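Local coordinates for glycosyl hydrolase, BNR repeat (Ralstonia eutropha, PDB 3B7F), which is of unknown detailed function but is a putative glycosyl hydrolase, a seven-bladed beta-propeller with BNR repeats related to non-viral sialidases, at residues Ala33-Ser38 and Met70-Arg75; Gly331-Gln336 and Glu364-Ala369. All coordinates share one frame; numbering follows the deposited sequence. Where two conformers were deposited one is given.

Contact 1. Residues Ala33-Ser38 and Met70-Arg75; sequences AWFLAS and MLMAAR
Ala-33 and Met-72 mark the closest backbone approach of segments Ala33-Ser38 and Met70-Arg75, with CA atoms 8.8 Å apart. Both segments are beta strands running in roughly opposite directions, yet this spacing is too wide for sheet pairing, and no hydrogen bond joins them. They belong to two consecutive blades of the seven-bladed beta-propeller: strand 32-38 lies between strands 24-29 and 45-51, and strand 70-75 between 56-62 and 81-86. The contact is therefore face-to-face packing of sheets, carried by side chains alone and buried throughout.

Met-72, deposited as selenomethionine, crosses the gap. Its CG is anti to the backbone N (chi1 172°), and the chain stays extended until a bend at chi3 (-60°) turns the terminal methyl toward the other blade. That methyl, CE, makes the close contacts. Ala-33 points its CB at it, giving a methyl-to-methyl contact, while the Phe-35 ring receives it at an edge, near the ring plane, and not over a face. Ile-57 and Phe-52 also pack against Met-72, and Arg-48 makes a cation-pi contact with Phe-35.

The distances define a small apolar triangle: Met-72 CE is 3.6 Å from Ala-33 CB and 4.1 Å from Phe-35 CZ, and Ala-33 CB is itself 4.2 Å from Phe-35 CZ.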
ATOM      1  N   ALA A  33     -11.237   8.136  10.380  1.00 24.53           N
ATOM      2  CA  ALA A  33     -10.054   7.453  10.863  1.00 22.90           C
ATOM      3  C   ALA A  33     -10.353   6.833  12.231  1.00 24.74           C
ATOM      4  O   ALA A  33     -10.988   7.447  13.097  1.00 24.72           O
ATOM      5  CB  ALA A  33      -8.864   8.413  10.979  1.00 19.36           C
ATOM      6  N   TRP A  34      -9.922   5.592  12.401  1.00 25.27           N
ATOM      7  CA  TRP A  34     -10.005   4.905  13.676  1.00 24.91           C
ATOM      8  C   TRP A  34      -8.591   4.410  13.951  1.00 22.18           C
ATOM      9  O   TRP A  34      -7.774   4.316  13.041  1.00 23.66           O
ATOM     10  CB  TRP A  34     -11.017   3.773  13.661  1.00 23.21           C
ATOM     11  CG  TRP A  34     -12.432   4.127  13.959  1.00 20.87           C
ATOM     12  CD1 TRP A  34     -13.065   3.979  15.160  1.00 20.63           C
ATOM     13  CD2 TRP A  34     -13.418   4.624  13.047  1.00 22.57           C
ATOM     14  NE1 TRP A  34     -14.371   4.348  15.047  1.00 25.69           N
ATOM     15  CE2 TRP A  34     -14.617   4.752  13.764  1.00 22.00           C
ATOM     16  CE3 TRP A  34     -13.390   5.024  11.703  1.00 24.94           C
ATOM     17  CZ2 TRP A  34     -15.786   5.254  13.191  1.00 25.78           C
ATOM     18  CZ3 TRP A  34     -14.562   5.500  11.125  1.00 21.58           C
ATOM     19  CH2 TRP A  34     -15.744   5.595  11.867  1.00 21.00           C
ATOM     20  N   PHE A  35      -8.324   4.153  15.227  1.00 23.31           N
ATOM     21  CA  PHE A  35      -7.017   3.776  15.717  1.00 27.29           C
ATOM     22  C   PHE A  35      -7.172   2.653  16.686  1.00 27.88           C
ATOM     23  O   PHE A  35      -8.042   2.718  17.563  1.00 29.87           O
ATOM     24  CB  PHE A  35      -6.366   4.959  16.403  1.00 28.79           C
ATOM     25  CG  PHE A  35      -6.150   6.110  15.490  1.00 29.21           C
ATOM     26  CD1 PHE A  35      -4.998   6.195  14.736  1.00 30.46           C
ATOM     27  CD2 PHE A  35      -7.127   7.085  15.335  1.00 25.05           C
ATOM     28  CE1 PHE A  35      -4.805   7.249  13.847  1.00 31.50           C
ATOM     29  CE2 PHE A  35      -6.932   8.141  14.462  1.00 25.12           C
ATOM     30  CZ  PHE A  35      -5.765   8.223  13.724  1.00 29.93           C
ATOM     31  N   LEU A  36      -6.359   1.609  16.512  1.00 26.94           N
ATOM     32  CA  LEU A  36      -6.402   0.436  17.396  1.00 28.90           C
ATOM     33  C   LEU A  36      -5.092   0.349  18.139  1.00 27.22           C
ATOM     34  O   LEU A  36      -4.057   0.497  17.531  1.00 30.93           O
ATOM     35  CB  LEU A  36      -6.700  -0.854  16.627  1.00 28.15           C
ATOM     36  CG  LEU A  36      -8.157  -1.149  16.321  1.00 28.29           C
ATOM     37  CD1 LEU A  36      -8.299  -2.053  15.104  1.00 28.55           C
ATOM     38  CD2 LEU A  36      -8.870  -1.742  17.585  1.00 25.79           C
ATOM     39  N   ALA A  37      -5.134   0.145  19.456  1.00 28.14           N
ATOM     40  CA  ALA A  37      -3.900   0.051  20.256  1.00 27.86           C
ATOM     41  C   ALA A  37      -3.901  -1.243  21.075  1.00 26.67           C
ATOM     42  O   ALA A  37      -4.890  -1.556  21.733  1.00 28.08           O
ATOM     43  CB  ALA A  37      -3.745   1.289  21.158  1.00 28.10           C
ATOM     44  N   SER A  38      -2.800  -1.985  21.039  1.00 29.38           N
ATOM     45  CA  SER A  38      -2.695  -3.231  21.795  1.00 29.22           C
ATOM     46  C   SER A  38      -1.954  -3.080  23.109  1.00 30.77           C
ATOM     47  O   SER A  38      -1.306  -2.064  23.367  1.00 30.76           O
ATOM     48  CB  SER A  38      -1.968  -4.303  20.997  1.00 26.91           C
ATOM     49  OG  SER A  38      -0.551  -4.151  21.029  1.00 26.04           O
HETATM   50  N   MSE A  70       2.737  11.960  12.102  1.00 29.54           N
HETATM   51  CA  MSE A  70       1.852  11.187  11.242  1.00 29.55           C
HETATM   52  C   MSE A  70       1.195  12.064  10.201  1.00 27.52           C
HETATM   53  O   MSE A  70       0.912  13.233  10.470  1.00 26.75           O
HETATM   54  CB  MSE A  70       0.708  10.560  12.007  1.00 31.92           C
HETATM   55  CG  MSE A  70       1.074   9.681  13.167  1.00 39.26           C
HETATM   56 SE   MSE A  70      -0.549   8.724  13.715  0.75 30.47          SE
HETATM   57  CE  MSE A  70       0.304   7.832  15.179  1.00 28.04           C
ATOM     58  N   LEU A  71       0.957  11.476   9.022  1.00 26.41           N
ATOM     59  CA  LEU A  71       0.247  12.115   7.910  1.00 26.02           C
ATOM     60  C   LEU A  71      -0.963  11.268   7.579  1.00 27.37           C
ATOM     61  O   LEU A  71      -0.936  10.060   7.752  1.00 26.99           O
ATOM     62  CB  LEU A  71       1.113  12.328   6.667  1.00 26.74           C
ATOM     63  CG  LEU A  71       2.268  13.364   6.766  1.00 28.26           C
ATOM     64  CD1 LEU A  71       2.842  13.639   5.393  1.00 19.89           C
ATOM     65  CD2 LEU A  71       1.858  14.696   7.409  1.00 24.78           C
HETATM   66  N   MSE A  72      -2.026  11.947   7.163  1.00 27.83           N
HETATM   67  CA  MSE A  72      -3.302  11.359   6.824  1.00 28.74           C
HETATM   68  C   MSE A  72      -3.856  11.995   5.536  1.00 28.11           C
HETATM   69  O   MSE A  72      -4.158  13.167   5.538  1.00 26.96           O
HETATM   70  CB  MSE A  72      -4.270  11.602   7.975  1.00 30.25           C
HETATM   71  CG  MSE A  72      -5.710  11.200   7.673  1.00 30.80           C
HETATM   72 SE   MSE A  72      -6.928  11.734   9.017  0.75 26.01          SE
HETATM   73  CE  MSE A  72      -6.241  10.825  10.552  1.00 28.51           C
ATOM     74  N   ALA A  73      -3.954  11.223   4.454  1.00 28.17           N
ATOM     75  CA  ALA A  73      -4.537  11.661   3.180  1.00 29.33           C
ATOM     76  C   ALA A  73      -6.074  11.635   3.335  1.00 30.32           C
ATOM     77  O   ALA A  73      -6.666  10.614   3.725  1.00 29.56           O
ATOM     78  CB  ALA A  73      -4.045  10.744   2.023  1.00 26.65           C
ATOM     79  N   ALA A  74      -6.723  12.764   3.092  1.00 33.61           N
ATOM     80  CA  ALA A  74      -8.172  12.895   3.305  1.00 33.69           C
ATOM     81  C   ALA A  74      -8.823  13.824   2.300  1.00 38.67           C
ATOM     82  O   ALA A  74      -8.144  14.657   1.690  1.00 35.91           O
ATOM     83  CB  ALA A  74      -8.451  13.407   4.716  1.00 34.10           C
ATOM     84  N   ARG A  75     -10.140  13.667   2.133  1.00 44.11           N
ATOM     85  CA  ARG A  75     -10.919  14.507   1.237  1.00 51.46           C
ATOM     86  C   ARG A  75     -12.055  15.226   1.970  1.00 54.44           C
ATOM     87  O   ARG A  75     -12.917  14.581   2.578  1.00 53.86           O
ATOM     88  CB  ARG A  75     -11.451  13.702   0.073  1.00 52.07           C
ATOM     89  CG  ARG A  75     -11.996  14.598  -1.046  1.00 58.76           C
ATOM     90  CD  ARG A  75     -11.594  14.120  -2.418  1.00 66.16           C
ATOM     91  NE  ARG A  75     -12.544  13.254  -3.119  1.00 70.49           N
ATOM     92  CZ  ARG A  75     -12.636  11.919  -3.044  1.00 76.31           C
ATOM     93  NH1 ARG A  75     -11.878  11.180  -2.221  1.00 79.03           N
ATOM     94  NH2 ARG A  75     -13.547  11.300  -3.802  1.00 76.97           N
TER

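Contact 2. Residues Gly331-Gln336 and Glu364-Ala369; sequences GLPTDQ and EIWASA
Trp-366 reaches from strand 365-368 to Gly-331, Leu-332 and Pro-333 in the loop after strand 326-328. Its CB points at that loop, and with chi1 at -68° CG leaves anti to the carbonyl carbon. From CG outward the indole passes under a methyl of Leu-332: CD2 of Leu-332 is 4.0 Å from Trp-366 CG but 3.4 Å from Trp-366 CE3. This is a CH-pi contact, the methyl standing 3.7 Å from the centroid of the six-membered ring and 25° off its normal. Farther out, CZ3 of Trp-366 meets the carbonyl O of Gly-331 at 3.2 Å, and CH2 of Trp-366 lies 3.7 Å from CD of Pro-333. On the pyrrole side, NE1 of Trp-366 donates to Glu-364 OE1 (3.1 Å, N-H...O angle 151°). OE1 lies nearly in the indole plane, whereas the N-H arrives well above the carboxylate plane, a bond that would resist rotation of the ring.

Phe-358 of strand 356-359 stacks on Trp-366, and Cys-377 of strand 376-379 touches it too. Trp-375, the closing tryptophan of an Asp-box (BNR) sequence that starts at Ser-368, packs on both Leu-332 and Trp-366, so the loop from the preceding blade lies against this blade's four-stranded sheet.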
ATOM      1  N   GLY A 331      -9.542 -19.137  12.436  1.00 23.93           N
ATOM      2  CA  GLY A 331     -10.237 -18.029  13.046  1.00 26.97           C
ATOM      3  C   GLY A 331     -11.155 -17.253  12.094  1.00 27.69           C
ATOM      4  O   GLY A 331     -12.020 -16.523  12.560  1.00 29.63           O
ATOM      5  N   LEU A 332     -10.977 -17.408  10.778  1.00 27.57           N
ATOM      6  CA  LEU A 332     -11.779 -16.696   9.810  1.00 26.55           C
ATOM      7  C   LEU A 332     -13.073 -17.445   9.510  1.00 29.93           C
ATOM      8  O   LEU A 332     -13.136 -18.691   9.683  1.00 30.29           O
ATOM      9  CB  LEU A 332     -11.004 -16.490   8.516  1.00 24.44           C
ATOM     10  CG  LEU A 332      -9.697 -15.719   8.572  1.00 23.33           C
ATOM     11  CD1 LEU A 332      -9.107 -15.699   7.139  1.00 19.59           C
ATOM     12  CD2 LEU A 332      -9.896 -14.266   9.167  1.00 16.39           C
ATOM     13  N   PRO A 333     -14.115 -16.703   9.059  1.00 28.65           N
ATOM     14  CA  PRO A 333     -15.357 -17.342   8.667  1.00 30.00           C
ATOM     15  C   PRO A 333     -15.037 -18.409   7.636  1.00 32.33           C
ATOM     16  O   PRO A 333     -14.292 -18.144   6.670  1.00 29.56           O
ATOM     17  CB  PRO A 333     -16.143 -16.215   8.030  1.00 24.71           C
ATOM     18  CG  PRO A 333     -15.622 -15.016   8.653  1.00 32.33           C
ATOM     19  CD  PRO A 333     -14.189 -15.245   8.843  1.00 31.54           C
ATOM     20  N   THR A 334     -15.593 -19.588   7.863  1.00 35.36           N
ATOM     21  CA  THR A 334     -15.280 -20.744   7.034  0.50 38.21           C
ATOM     22  C   THR A 334     -15.955 -20.701   5.643  1.00 38.98           C
ATOM     23  O   THR A 334     -15.344 -21.123   4.669  1.00 44.41           O
ATOM     24  CB  THR A 334     -15.571 -22.061   7.805  0.50 38.44           C
ATOM     25  OG1 THR A 334     -14.851 -23.138   7.201  0.50 39.05           O
ATOM     26  CG2 THR A 334     -17.082 -22.375   7.858  0.50 41.69           C
ATOM     27  N   ASP A 335     -17.177 -20.183   5.529  1.00 40.23           N
ATOM     28  CA  ASP A 335     -17.847 -20.097   4.214  1.00 39.43           C
ATOM     29  C   ASP A 335     -18.962 -19.057   4.193  1.00 37.86           C
ATOM     30  O   ASP A 335     -19.268 -18.492   5.221  1.00 41.46           O
ATOM     31  CB  ASP A 335     -18.305 -21.493   3.706  1.00 43.60           C
ATOM     32  CG  ASP A 335     -19.015 -22.303   4.764  1.00 46.90           C
ATOM     33  OD1 ASP A 335     -19.875 -21.735   5.465  1.00 52.20           O
ATOM     34  OD2 ASP A 335     -18.705 -23.513   4.880  1.00 60.35           O
ATOM     35  N   GLN A 336     -19.521 -18.798   3.007  1.00 36.96           N
ATOM     36  CA  GLN A 336     -20.501 -17.718   2.759  1.00 34.64           C
ATOM     37  C   GLN A 336     -20.033 -16.394   3.420  1.00 32.69           C
ATOM     38  O   GLN A 336     -20.792 -15.722   4.107  1.00 38.68           O
ATOM     39  CB  GLN A 336     -21.936 -18.141   3.137  1.00 35.89           C
ATOM     40  CG  GLN A 336     -22.674 -19.109   2.095  1.00 38.54           C
ATOM     41  CD  GLN A 336     -23.165 -18.403   0.783  1.00 50.23           C
ATOM     42  OE1 GLN A 336     -23.008 -17.179   0.585  1.00 41.51           O
ATOM     43  NE2 GLN A 336     -23.761 -19.190  -0.105  1.00 45.09           N
ATOM     44  N   GLU A 364     -14.368  -4.934   9.149  1.00 24.70           N
ATOM     45  CA  GLU A 364     -13.727  -5.785  10.148  1.00 23.03           C
ATOM     46  C   GLU A 364     -12.219  -5.607  10.083  1.00 23.41           C
ATOM     47  O   GLU A 364     -11.669  -5.423   9.010  1.00 20.45           O
ATOM     48  CB  GLU A 364     -14.060  -7.248   9.893  1.00 22.52           C
ATOM     49  CG  GLU A 364     -15.508  -7.647  10.226  1.00 23.84           C
ATOM     50  CD  GLU A 364     -15.817  -9.100   9.897  1.00 23.81           C
ATOM     51  OE1 GLU A 364     -15.304  -9.629   8.905  1.00 24.84           O
ATOM     52  OE2 GLU A 364     -16.619  -9.714  10.589  1.00 23.99           O
ATOM     53  N   ILE A 365     -11.568  -5.633  11.245  1.00 24.80           N
ATOM     54  CA  ILE A 365     -10.126  -5.639  11.353  1.00 23.57           C
ATOM     55  C   ILE A 365      -9.804  -6.983  11.957  1.00 23.76           C
ATOM     56  O   ILE A 365     -10.294  -7.279  13.063  1.00 23.94           O
ATOM     57  CB  ILE A 365      -9.523  -4.564  12.253  1.00 22.01           C
ATOM     58  CG1 ILE A 365      -9.789  -3.172  11.686  1.00 21.69           C
ATOM     59  CG2 ILE A 365      -8.009  -4.795  12.313  1.00 17.84           C
ATOM     60  CD1 ILE A 365      -8.853  -2.780  10.524  1.00 16.65           C
ATOM     61  N   TRP A 366      -9.052  -7.806  11.201  1.00 22.36           N
ATOM     62  CA  TRP A 366      -8.598  -9.136  11.638  1.00 22.39           C
ATOM     63  C   TRP A 366      -7.131  -9.058  11.986  1.00 21.89           C
ATOM     64  O   TRP A 366      -6.374  -8.428  11.262  1.00 24.42           O
ATOM     65  CB  TRP A 366      -8.840 -10.179  10.573  1.00 21.78           C
ATOM     66  CG  TRP A 366     -10.316 -10.430  10.373  1.00 19.55           C
ATOM     67  CD1 TRP A 366     -11.150  -9.733   9.577  1.00 21.77           C
ATOM     68  CD2 TRP A 366     -11.100 -11.458  10.974  1.00 23.68           C
ATOM     69  NE1 TRP A 366     -12.401 -10.256   9.620  1.00 24.15           N
ATOM     70  CE2 TRP A 366     -12.410 -11.325  10.475  1.00 15.30           C
ATOM     71  CE3 TRP A 366     -10.827 -12.480  11.891  1.00 19.50           C
ATOM     72  CZ2 TRP A 366     -13.470 -12.175  10.889  1.00 19.49           C
ATOM     73  CZ3 TRP A 366     -11.854 -13.328  12.278  1.00 21.81           C
ATOM     74  CH2 TRP A 366     -13.166 -13.176  11.775  1.00 18.19           C
ATOM     75  N   ALA A 367      -6.740  -9.669  13.102  1.00 23.27           N
ATOM     76  CA  ALA A 367      -5.348  -9.585  13.606  1.00 24.44           C
ATOM     77  C   ALA A 367      -4.765 -10.959  13.886  1.00 23.87           C
ATOM     78  O   ALA A 367      -5.473 -11.846  14.303  1.00 20.70           O
ATOM     79  CB  ALA A 367      -5.278  -8.742  14.868  1.00 23.29           C
ATOM     80  N   SER A 368      -3.484 -11.118  13.577  1.00 22.47           N
ATOM     81  CA  SER A 368      -2.717 -12.298  13.897  1.00 23.26           C
ATOM     82  C   SER A 368      -1.474 -11.845  14.633  1.00 23.09           C
ATOM     83  O   SER A 368      -0.860 -10.873  14.217  1.00 22.07           O
ATOM     84  CB  SER A 368      -2.277 -13.015  12.645  1.00 23.74           C
ATOM     85  OG  SER A 368      -1.457 -14.095  12.994  1.00 21.08           O
ATOM     86  N   ALA A 369      -1.135 -12.515  15.729  1.00 25.35           N
ATOM     87  CA  ALA A 369       0.115 -12.266  16.448  1.00 25.12           C
ATOM     88  C   ALA A 369       1.105 -13.416  16.233  1.00 26.57           C
ATOM     89  O   ALA A 369       2.108 -13.480  16.949  1.00 29.32           O
ATOM     90  CB  ALA A 369      -0.153 -12.072  17.957  1.00 25.32           C
TER

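Overall arrangement
In sequence the two contacts follow one another without overlap, and their centres lie 22 Å apart, yet they meet through Leu-36 CD1 and Ile-365 CG1 at 3.9 Å. The blade that joins the N-terminal strands 24-29, 32-38 and 45-51 to the C-terminal strand 385-391 carries segment 33-38 and meets a neighbouring blade on each side. Phe-35 faces the blade of strand 70-75, while Leu-36, the next residue, turns to the blade of strand 365-368, where Ile-365 also packs on strand 385-391. Contact 1 is the deeper, about 14 Å from the chain centre against about 20 Å for contact 2. A bound 1,2-ethanediol, probably from crystallisation, lies about 5 Å from the Phe-35 side chain.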